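PDB 6Y1X: radical SAM domain protein, which probably makes NifB-co, the iron-sulfur carbide precursor of the nitrogenase iron-molybdenum cofactor, using radical S-adenosylmethionine chemistry and [4Fe-4S] clusters. Local coordinates for residues Arg35-Phe40 against His134-Ile139; His46-Met51 against Tyr103-Ala108; Cys63-Arg68 against Met247-Gln252. All coordinates share one frame; numbering follows the deposited sequence.

Contact 1: Arg35-Phe40 against His134-Ile139; sequences REHPCF and HLILCI. With SF4 (iron/sulfur cluster), chain C.
His37 donates from NE2 to Cys138 SG, 3.3 Å away, where an N-terminal loop packs on strand 136-141 of the radical SAM partial barrel and both segments bind one [4Fe-4S] cluster. The bond is nearly straight (168° at the hydrogen), and the sulfur lies only 7° out of the imidazole plane, so it is met at the ring edge. Cys138 SG also ligates iron FE4 at 2.3 Å, while Cys39 SG holds FE2 of the same cluster. On the other nitrogen, His37 ND1 accepts from Cys39 N at 3.1 Å. Gripped at two corners, the imidazole has little freedom to rotate, and its CG, anti to the backbone N (chi1 -166°), reaches across toward the strand. Phe40 closes one face, its CD1 standing 3.2 Å above the centre of the His37 ring.

Packing is looser toward the start of the strand. Ile136 CG2 approaches His37 CD2 no closer than 4.2 Å, the two side chains meeting at a slant, and Ile136 CD1 stays 4.3 Å from Glu36 CB. The carboxylate of the partly exposed Glu36 turns to a salt bridge with Arg32 of the preceding helix 32-35 instead of bonding the strand. At the buried end the same loop meets inorganic sulfur: Phe40 CE1 rests 3.8 Å from S3 of the cluster.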
loop_
_atom_site.group_PDB
_atom_site.type_symbol
_atom_site.label_atom_id
_atom_site.label_comp_id
_atom_site.label_asym_id
_atom_site.label_seq_id
_atom_site.Cartn_x
_atom_site.Cartn_y
_atom_site.Cartn_z
ATOM N N ARG A 35 0.252 15.990 8.570
ATOM C CA ARG A 35 1.352 16.653 9.263
ATOM C C ARG A 35 2.053 15.734 10.258
ATOM O O ARG A 35 3.259 15.878 10.487
ATOM C CB ARG A 35 0.823 17.895 9.980
ATOM C CG ARG A 35 1.879 18.722 10.691
ATOM C CD ARG A 35 1.257 19.918 11.405
ATOM N NE ARG A 35 0.354 19.515 12.483
ATOM C CZ ARG A 35 -0.971 19.597 12.427
ATOM N NH1 ARG A 35 -1.705 19.205 13.460
ATOM N NH2 ARG A 35 -1.566 20.068 11.340
ATOM N N GLU A 36 1.329 14.790 10.857
ATOM C CA GLU A 36 1.902 13.890 11.850
ATOM C C GLU A 36 2.048 12.459 11.346
ATOM O O GLU A 36 2.296 11.553 12.149
ATOM C CB GLU A 36 1.068 13.915 13.132
ATOM C CG GLU A 36 1.081 15.261 13.837
ATOM C CD GLU A 36 0.368 15.234 15.175
ATOM O OE1 GLU A 36 -0.313 14.230 15.473
ATOM O OE2 GLU A 36 0.489 16.224 15.926
ATOM N N HIS A 37 1.915 12.232 10.039
ATOM C CA HIS A 37 2.075 10.897 9.484
ATOM C C HIS A 37 3.454 10.812 8.852
ATOM O O HIS A 37 3.723 11.537 7.880
ATOM C CB HIS A 37 0.992 10.613 8.448
ATOM C CG HIS A 37 0.877 9.171 8.060
ATOM N ND1 HIS A 37 1.973 8.372 7.813
ATOM C CD2 HIS A 37 -0.211 8.385 7.873
ATOM C CE1 HIS A 37 1.567 7.157 7.491
ATOM N NE2 HIS A 37 0.245 7.138 7.520
ATOM N N PRO A 38 4.349 9.958 9.358
ATOM C CA PRO A 38 5.723 9.931 8.823
ATOM C C PRO A 38 5.808 9.590 7.348
ATOM O O PRO A 38 6.768 10.005 6.686
ATOM C CB PRO A 38 6.422 8.867 9.685
ATOM C CG PRO A 38 5.488 8.547 10.809
ATOM C CD PRO A 38 4.113 8.929 10.383
ATOM N N CYS A 39 4.835 8.860 6.806
ATOM C CA CYS A 39 4.877 8.452 5.409
ATOM C C CYS A 39 4.229 9.460 4.472
ATOM O O CYS A 39 4.362 9.321 3.251
ATOM C CB CYS A 39 4.203 7.085 5.241
ATOM S SG CYS A 39 4.753 5.848 6.441
ATOM N N PHE A 40 3.555 10.478 5.005
ATOM C CA PHE A 40 2.909 11.489 4.184
ATOM C C PHE A 40 3.521 12.873 4.346
ATOM O O PHE A 40 3.111 13.800 3.640
ATOM C CB PHE A 40 1.406 11.554 4.494
ATOM C CG PHE A 40 0.641 10.337 4.041
ATOM C CD1 PHE A 40 0.777 9.126 4.703
ATOM C CD2 PHE A 40 -0.209 10.405 2.951
ATOM C CE1 PHE A 40 0.076 8.008 4.290
ATOM C CE2 PHE A 40 -0.915 9.290 2.532
ATOM C CZ PHE A 40 -0.772 8.091 3.203
ATOM N N HIS A 134 -7.098 9.035 19.191
ATOM C CA HIS A 134 -6.071 9.970 18.742
ATOM C C HIS A 134 -5.208 9.393 17.629
ATOM O O HIS A 134 -4.645 10.150 16.830
ATOM C CB HIS A 134 -5.186 10.381 19.918
ATOM C CG HIS A 134 -4.087 11.330 19.547
ATOM N ND1 HIS A 134 -4.322 12.629 19.150
ATOM C CD2 HIS A 134 -2.743 11.167 19.521
ATOM C CE1 HIS A 134 -3.171 13.223 18.891
ATOM N NE2 HIS A 134 -2.197 12.359 19.109
ATOM N N LEU A 135 -5.091 8.072 17.555
ATOM C CA LEU A 135 -4.212 7.465 16.568
ATOM C C LEU A 135 -4.743 7.656 15.152
ATOM O O LEU A 135 -5.944 7.541 14.891
ATOM C CB LEU A 135 -4.038 5.978 16.867
ATOM C CG LEU A 135 -3.149 5.693 18.079
ATOM C CD1 LEU A 135 -3.247 4.235 18.493
ATOM C CD2 LEU A 135 -1.707 6.082 17.800
ATOM N N ILE A 136 -3.829 7.926 14.232
ATOM C CA ILE A 136 -4.158 7.944 12.815
ATOM C C ILE A 136 -4.207 6.504 12.333
ATOM O O ILE A 136 -3.257 5.741 12.532
ATOM C CB ILE A 136 -3.129 8.764 12.020
ATOM C CG1 ILE A 136 -3.071 10.204 12.538
ATOM C CG2 ILE A 136 -3.423 8.701 10.520
ATOM C CD1 ILE A 136 -1.877 10.985 12.037
ATOM N N LEU A 137 -5.306 6.129 11.693
ATOM C CA LEU A 137 -5.485 4.768 11.215
ATOM C C LEU A 137 -5.203 4.735 9.721
ATOM O O LEU A 137 -5.746 5.539 8.956
ATOM C CB LEU A 137 -6.895 4.258 11.507
ATOM C CG LEU A 137 -7.323 4.247 12.977
ATOM C CD1 LEU A 137 -8.746 3.729 13.118
ATOM C CD2 LEU A 137 -6.362 3.427 13.827
ATOM N N CYS A 138 -4.344 3.805 9.323
ATOM C CA CYS A 138 -3.764 3.744 7.992
ATOM C C CYS A 138 -3.820 2.306 7.504
ATOM O O CYS A 138 -3.758 1.366 8.301
ATOM C CB CYS A 138 -2.309 4.253 8.011
ATOM S SG CYS A 138 -1.497 4.530 6.405
ATOM N N ILE A 139 -3.976 2.136 6.192
ATOM C CA ILE A 139 -3.912 0.813 5.586
ATOM C C ILE A 139 -3.179 0.911 4.260
ATOM O O ILE A 139 -3.210 1.940 3.579
ATOM C CB ILE A 139 -5.309 0.165 5.374
ATOM C CG1 ILE A 139 -6.150 0.951 4.364
ATOM C CG2 ILE A 139 -6.050 -0.005 6.675
ATOM C CD1 ILE A 139 -6.233 0.296 2.995
HETATM FE FE1 SF4 C . 2.245 2.381 4.483
HETATM FE FE2 SF4 C . 3.202 4.153 6.313
HETATM FE FE3 SF4 C . 2.475 1.641 7.062
HETATM FE FE4 SF4 C . 0.550 3.475 6.344
HETATM S S1 SF4 C . 1.953 3.593 8.163
HETATM S S2 SF4 C . 0.650 1.267 5.710
HETATM S S3 SF4 C . 1.656 4.597 4.669
HETATM S S4 SF4 C . 4.214 2.193 5.660
#

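Contact 2: His46-Met51 against Tyr103-Ala108; sequences HAFGRM and YIKVVA. With SF4 (iron/sulfur cluster), chain C.
Gly49 to Met51 pair in parallel with Ile104 to Val107, the short strand axes 4.8 Å apart at 31°, and the register slips by one residue between Gly49 and Arg50 to give a beta bulge. Gly49 O marks the slip: it accepts a good bond from Lys105 N at 3.0 Å and a weak one from Val106 N at 3.5 Å. Regular bonding resumes with Met51 N to Val106 O and Ala108 N to Met51 O.

Lys105, the extra residue, turns its chain to Phe48, and its CG lies 3.6 Å from Phe48 CD1; the two side chains cross at a slant, an aliphatic contact with the ring. Met51 and Val107 run side by side, Met51 CG coming 3.7 Å from Val107 CG2. The methionine CG sits between backbone N and carbonyl carbon (chi1 55°), and Val94 and Val97 of helix 87-100 cover this face. The other face carries Arg50, Val106 and the nearby Ala108, and it looks onto a [4Fe-4S] cluster. Arg50 bends at chi2 and chi3 to bring NH1 3.5 Å from sulfide S4, while Ala108 CB is 3.7 Å from S1. One face thus packs on a helix and the other lines a cofactor pocket, as expected of the beta-alpha-beta crossover formed by strand 49-52, helix 87-100 and strand 104-109 in a radical SAM barrel.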
loop_
_atom_site.group_PDB
_atom_site.type_symbol
_atom_site.label_atom_id
_atom_site.label_comp_id
_atom_site.label_asym_id
_atom_site.label_seq_id
_atom_site.Cartn_x
_atom_site.Cartn_y
_atom_site.Cartn_z
ATOM N N HIS A 46 11.027 12.373 10.463
ATOM C CA HIS A 46 12.089 12.560 11.443
ATOM C C HIS A 46 11.568 12.768 12.860
ATOM O O HIS A 46 12.372 12.788 13.799
ATOM C CB HIS A 46 12.972 13.750 11.056
ATOM C CG HIS A 46 13.726 13.558 9.775
ATOM N ND1 HIS A 46 13.747 14.505 8.774
ATOM C CD2 HIS A 46 14.490 12.530 9.337
ATOM C CE1 HIS A 46 14.489 14.067 7.772
ATOM N NE2 HIS A 46 14.952 12.871 8.089
ATOM N N ALA A 47 10.259 12.918 13.041
ATOM C CA ALA A 47 9.692 13.274 14.337
ATOM C C ALA A 47 8.782 12.208 14.918
ATOM O O ALA A 47 8.841 11.949 16.121
ATOM C CB ALA A 47 8.913 14.591 14.224
ATOM N N PHE A 48 7.933 11.587 14.108
ATOM C CA PHE A 48 6.882 10.717 14.610
ATOM C C PHE A 48 7.090 9.297 14.095
ATOM O O PHE A 48 7.737 9.072 13.068
ATOM C CB PHE A 48 5.496 11.242 14.211
ATOM C CG PHE A 48 5.269 12.680 14.582
ATOM C CD1 PHE A 48 5.266 13.072 15.911
ATOM C CD2 PHE A 48 5.069 13.639 13.604
ATOM C CE1 PHE A 48 5.062 14.398 16.261
ATOM C CE2 PHE A 48 4.866 14.962 13.943
ATOM C CZ PHE A 48 4.863 15.344 15.273
ATOM N N GLY A 49 6.513 8.338 14.820
ATOM C CA GLY A 49 6.639 6.935 14.505
ATOM C C GLY A 49 5.319 6.310 14.075
ATOM O O GLY A 49 4.229 6.851 14.272
ATOM N N ARG A 50 5.445 5.127 13.486
ATOM C CA ARG A 50 4.313 4.312 13.091
ATOM C C ARG A 50 4.563 2.878 13.529
ATOM O O ARG A 50 5.705 2.464 13.752
ATOM C CB ARG A 50 4.091 4.347 11.574
ATOM C CG ARG A 50 5.344 4.697 10.784
ATOM C CD ARG A 50 5.526 3.798 9.569
ATOM N NE ARG A 50 5.723 2.395 9.934
ATOM C CZ ARG A 50 6.342 1.502 9.166
ATOM N NH1 ARG A 50 6.839 1.863 7.990
ATOM N NH2 ARG A 50 6.473 0.249 9.579
ATOM N N MET A 51 3.482 2.114 13.654
ATOM C CA MET A 51 3.589 0.690 13.942
ATOM C C MET A 51 2.646 -0.075 13.029
ATOM O O MET A 51 1.552 0.399 12.713
ATOM C CB MET A 51 3.297 0.388 15.423
ATOM C CG MET A 51 1.963 0.890 15.939
ATOM S SD MET A 51 1.740 0.483 17.687
ATOM C CE MET A 51 1.792 -1.304 17.651
ATOM N N TYR A 103 6.015 8.655 20.882
ATOM C CA TYR A 103 6.126 9.278 19.572
ATOM C C TYR A 103 5.229 8.632 18.529
ATOM O O TYR A 103 5.221 9.088 17.380
ATOM C CB TYR A 103 7.573 9.224 19.066
ATOM C CG TYR A 103 8.623 9.226 20.152
ATOM C CD1 TYR A 103 9.058 8.037 20.724
ATOM C CD2 TYR A 103 9.205 10.413 20.583
ATOM C CE1 TYR A 103 10.029 8.032 21.707
ATOM C CE2 TYR A 103 10.177 10.418 21.563
ATOM C CZ TYR A 103 10.585 9.226 22.123
ATOM O OH TYR A 103 11.553 9.220 23.101
ATOM N N ILE A 104 4.492 7.585 18.886
ATOM C CA ILE A 104 3.720 6.821 17.913
ATOM C C ILE A 104 2.450 7.593 17.570
ATOM O O ILE A 104 1.599 7.827 18.434
ATOM C CB ILE A 104 3.389 5.421 18.448
ATOM C CG1 ILE A 104 4.680 4.708 18.862
ATOM C CG2 ILE A 104 2.633 4.617 17.400
ATOM C CD1 ILE A 104 5.627 4.420 17.719
ATOM N N LYS A 105 2.321 7.993 16.304
ATOM C CA LYS A 105 1.147 8.720 15.836
ATOM C C LYS A 105 0.231 7.895 14.946
ATOM O O LYS A 105 -0.948 8.238 14.819
ATOM C CB LYS A 105 1.573 9.974 15.057
ATOM C CG LYS A 105 2.284 11.041 15.879
ATOM C CD LYS A 105 1.423 11.575 17.009
ATOM C CE LYS A 105 2.176 12.634 17.806
ATOM N NZ LYS A 105 1.511 12.956 19.101
ATOM N N VAL A 106 0.736 6.818 14.346
ATOM C CA VAL A 106 0.022 6.068 13.320
ATOM C C VAL A 106 0.016 4.592 13.686
ATOM O O VAL A 106 1.030 4.045 14.135
ATOM C CB VAL A 106 0.649 6.270 11.923
ATOM C CG1 VAL A 106 -0.097 5.453 10.877
ATOM C CG2 VAL A 106 0.652 7.742 11.548
ATOM N N VAL A 107 -1.126 3.946 13.476
ATOM C CA VAL A 107 -1.253 2.498 13.554
ATOM C C VAL A 107 -1.812 2.013 12.226
ATOM O O VAL A 107 -2.804 2.556 11.726
ATOM C CB VAL A 107 -2.159 2.076 14.724
ATOM C CG1 VAL A 107 -2.500 0.607 14.635
ATOM C CG2 VAL A 107 -1.474 2.375 16.044
ATOM N N ALA A 108 -1.186 0.989 11.656
ATOM C CA ALA A 108 -1.518 0.584 10.302
ATOM C C ALA A 108 -1.558 -0.930 10.215
ATOM O O ALA A 108 -0.943 -1.644 11.013
ATOM C CB ALA A 108 -0.513 1.131 9.281
HETATM FE FE1 SF4 C . 2.245 2.381 4.483
HETATM FE FE2 SF4 C . 3.202 4.153 6.313
HETATM FE FE3 SF4 C . 2.475 1.641 7.062
HETATM FE FE4 SF4 C . 0.550 3.475 6.344
HETATM S S1 SF4 C . 1.953 3.593 8.163
HETATM S S2 SF4 C . 0.650 1.267 5.710
HETATM S S3 SF4 C . 1.656 4.597 4.669
HETATM S S4 SF4 C . 4.214 2.193 5.660
#

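Contact 3: Cys63-Arg68 against Met247-Gln252; sequences CKYCIR and MPLIPQ. With SF4 (iron/sulfur cluster), chain D; SO4 (sulfate ion), chain F.
Gln252 lies across the backbone of Tyr65 and the side chain of Ile67, joining the loop after strand 243-248 to the loop that carries the radical SAM CX3CX2C cysteines. Its CB starts 3.4 Å from Tyr65 O. The next atom, CG, anti to the backbone N (chi1 -177°), reaches Ile67 CG1 at 3.6 Å. A bend at chi2 then brings CD within 3.5 Å of the same Ile67 CG1, with the isoleucine chain at about a right angle to the glutamine. At the tip, OE1 is hydrogen-bonded just beyond the two segments, and NE2 remains 4.1 Å from Ile67 CG1. An alanine here would keep the CB contact, but the methylene and amide that lie against Ile67 CG1 would be gone, which would probably leave that side chain less covered and freer to turn.

The backbones also meet. Tyr65 CA points its hydrogen at Gln252 O, a CA-H...O contact of 3.4 Å with 159° at the hydrogen. One water bridges two carbonyls, donating to Tyr65 O at 2.9 Å and to Ile250 O at 2.6 Å. Leu249 CD1 packs against Tyr65 CB, while the tyrosine ring stands over Cys63 CB and its OH bonds Asn74 and Asn166.

Cys63 to Cys66 form a type I turn, and both sulfurs ligate the second [4Fe-4S] cluster. Tyr65, between them, lines the cluster pocket with its ring, while Cys63 SG binds FE2 and Cys66 SG binds FE1. Lys64 O and Gln252 O, both acceptors, come close without bonding, and the chemistry implies that these two segments are joined by water, a CH...O contact and aliphatic packing, not by direct conventional hydrogen bonds.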
loop_
_atom_site.group_PDB
_atom_site.type_symbol
_atom_site.label_atom_id
_atom_site.label_comp_id
_atom_site.label_asym_id
_atom_site.label_seq_id
_atom_site.Cartn_x
_atom_site.Cartn_y
_atom_site.Cartn_z
ATOM N N CYS A 63 1.971 -11.127 -7.115
ATOM C CA CYS A 63 2.893 -10.268 -7.837
ATOM C C CYS A 63 4.092 -11.097 -8.273
ATOM O O CYS A 63 4.519 -12.010 -7.560
ATOM C CB CYS A 63 3.358 -9.126 -6.935
ATOM S SG CYS A 63 2.035 -8.132 -6.226
ATOM N N LYS A 64 4.615 -10.807 -9.463
ATOM C CA LYS A 64 5.737 -11.582 -9.981
ATOM C C LYS A 64 7.053 -11.281 -9.276
ATOM O O LYS A 64 8.063 -11.904 -9.618
ATOM C CB LYS A 64 5.898 -11.355 -11.481
ATOM C CG LYS A 64 4.774 -11.923 -12.331
ATOM C CD LYS A 64 5.079 -11.706 -13.809
ATOM C CE LYS A 64 3.856 -11.900 -14.672
ATOM N NZ LYS A 64 3.545 -13.343 -14.801
ATOM N N TYR A 65 7.073 -10.344 -8.328
ATOM C CA TYR A 65 8.259 -10.026 -7.541
ATOM C C TYR A 65 8.138 -10.493 -6.096
ATOM O O TYR A 65 9.002 -10.168 -5.275
ATOM C CB TYR A 65 8.564 -8.525 -7.587
ATOM C CG TYR A 65 7.399 -7.627 -7.232
ATOM C CD1 TYR A 65 7.080 -7.350 -5.905
ATOM C CD2 TYR A 65 6.648 -7.015 -8.227
ATOM C CE1 TYR A 65 6.014 -6.520 -5.584
ATOM C CE2 TYR A 65 5.594 -6.180 -7.920
ATOM C CZ TYR A 65 5.279 -5.938 -6.597
ATOM O OH TYR A 65 4.235 -5.099 -6.297
ATOM N N CYS A 66 7.093 -11.243 -5.765
ATOM C CA CYS A 66 6.763 -11.574 -4.385
ATOM C C CYS A 66 6.936 -13.062 -4.123
ATOM O O CYS A 66 6.456 -13.897 -4.900
ATOM C CB CYS A 66 5.328 -11.166 -4.047
ATOM S SG CYS A 66 4.816 -11.752 -2.427
ATOM N N ILE A 67 7.641 -13.382 -3.038
ATOM C CA ILE A 67 7.598 -14.695 -2.403
ATOM C C ILE A 67 6.694 -14.569 -1.179
ATOM O O ILE A 67 6.961 -13.755 -0.288
ATOM C CB ILE A 67 9.002 -15.185 -2.017
ATOM C CG1 ILE A 67 9.857 -15.434 -3.266
ATOM C CG2 ILE A 67 8.908 -16.459 -1.198
ATOM C CD1 ILE A 67 9.402 -16.607 -4.105
ATOM N N ARG A 68 5.586 -15.317 -1.165
ATOM C CA ARG A 68 4.568 -15.144 -0.128
ATOM C C ARG A 68 5.055 -15.470 1.279
ATOM O O ARG A 68 4.391 -15.084 2.248
ATOM C CB ARG A 68 3.337 -15.987 -0.455
ATOM C CG ARG A 68 2.549 -15.456 -1.628
ATOM C CD ARG A 68 1.942 -14.094 -1.310
ATOM N NE ARG A 68 1.356 -14.039 0.030
ATOM C CZ ARG A 68 0.234 -14.659 0.390
ATOM N NH1 ARG A 68 -0.450 -15.380 -0.489
ATOM N NH2 ARG A 68 -0.215 -14.545 1.633
ATOM N N MET A 247 9.319 3.080 -5.705
ATOM C CA MET A 247 10.207 2.174 -5.002
ATOM C C MET A 247 10.993 1.337 -5.997
ATOM O O MET A 247 10.400 0.781 -6.930
ATOM C CB MET A 247 9.412 1.253 -4.069
ATOM C CG MET A 247 8.377 1.960 -3.214
ATOM S SD MET A 247 7.379 0.793 -2.262
ATOM C CE MET A 247 6.563 -0.105 -3.569
ATOM N N PRO A 248 12.307 1.205 -5.833
ATOM C CA PRO A 248 13.069 0.317 -6.717
ATOM C C PRO A 248 12.653 -1.137 -6.525
ATOM O O PRO A 248 12.362 -1.578 -5.411
ATOM C CB PRO A 248 14.523 0.560 -6.291
ATOM C CG PRO A 248 14.419 0.990 -4.864
ATOM C CD PRO A 248 13.160 1.824 -4.802
ATOM N N LEU A 249 12.572 -1.864 -7.639
ATOM C CA LEU A 249 12.372 -3.307 -7.584
ATOM C C LEU A 249 13.379 -3.966 -6.652
ATOM O O LEU A 249 14.571 -3.643 -6.674
ATOM C CB LEU A 249 12.495 -3.914 -8.987
ATOM C CG LEU A 249 12.547 -5.443 -9.065
ATOM C CD1 LEU A 249 11.192 -6.048 -8.724
ATOM C CD2 LEU A 249 13.016 -5.927 -10.426
ATOM N N ILE A 250 12.880 -4.861 -5.805
ATOM C CA ILE A 250 13.711 -5.821 -5.085
ATOM C C ILE A 250 13.628 -7.117 -5.882
ATOM O O ILE A 250 12.597 -7.801 -5.830
ATOM C CB ILE A 250 13.237 -6.024 -3.637
ATOM C CG1 ILE A 250 13.196 -4.693 -2.882
ATOM C CG2 ILE A 250 14.140 -7.022 -2.914
ATOM C CD1 ILE A 250 14.558 -4.086 -2.660
ATOM N N PRO A 251 14.657 -7.477 -6.646
ATOM C CA PRO A 251 14.531 -8.619 -7.566
ATOM C C PRO A 251 14.281 -9.918 -6.810
ATOM O O PRO A 251 15.048 -10.298 -5.925
ATOM C CB PRO A 251 15.878 -8.636 -8.300
ATOM C CG PRO A 251 16.445 -7.269 -8.112
ATOM C CD PRO A 251 15.959 -6.800 -6.771
ATOM N N GLN A 252 13.203 -10.604 -7.179
ATOM C CA GLN A 252 12.737 -11.764 -6.427
ATOM C C GLN A 252 11.675 -12.468 -7.256
ATOM O O GLN A 252 11.062 -11.864 -8.139
ATOM C CB GLN A 252 12.180 -11.337 -5.057
ATOM C CG GLN A 252 11.711 -12.451 -4.104
ATOM C CD GLN A 252 12.754 -13.531 -3.860
ATOM O OE1 GLN A 252 12.988 -14.396 -4.706
ATOM N NE2 GLN A 252 13.412 -13.461 -2.710
HETATM FE FE1 SF4 D . 2.949 -10.418 -2.269
HETATM FE FE2 SF4 D . 1.766 -8.755 -4.028
HETATM FE FE3 SF4 D . 1.988 -8.029 -1.411
HETATM FE FE4 SF4 D . 0.259 -10.005 -2.153
HETATM S S1 SF4 D . 0.125 -7.785 -2.742
HETATM S S2 SF4 D . 1.706 -10.061 -0.368
HETATM S S3 SF4 D . 1.408 -11.021 -3.867
HETATM S S4 SF4 D . 3.720 -8.341 -2.886
HETATM S S SO4 F . 5.454 -16.118 -16.750
HETATM O O1 SO4 F . 4.531 -16.992 -16.030
HETATM O O2 SO4 F . 5.586 -14.844 -16.049
HETATM O O3 SO4 F . 6.761 -16.765 -16.826
HETATM O O4 SO4 F . 4.948 -15.874 -18.099
HETATM O O HOH W 1 10.585 -8.061 -4.157
#

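Contacts 1 and 2 belong together: their centres are 7 Å apart, strands 104-109 and 136-141 are neighbours in one parallel sheet, and both flank the same [4Fe-4S] cluster. Contact 1 is buried and supplies iron ligands with a polar histidine behind them; contact 2 is partly buried at one outermost strand of the sheet, 49-52, relies on backbone hydrogen bonds, and gives the cluster pocket wall and an arginine. Contact 3, about 26 Å from either between centres, also reaches that sheet, through the outermost strand on its far side, 243-248, but serves the second cluster. It too is partly buried, and there water and aliphatic contacts replace the regular strand pairing of contact 2.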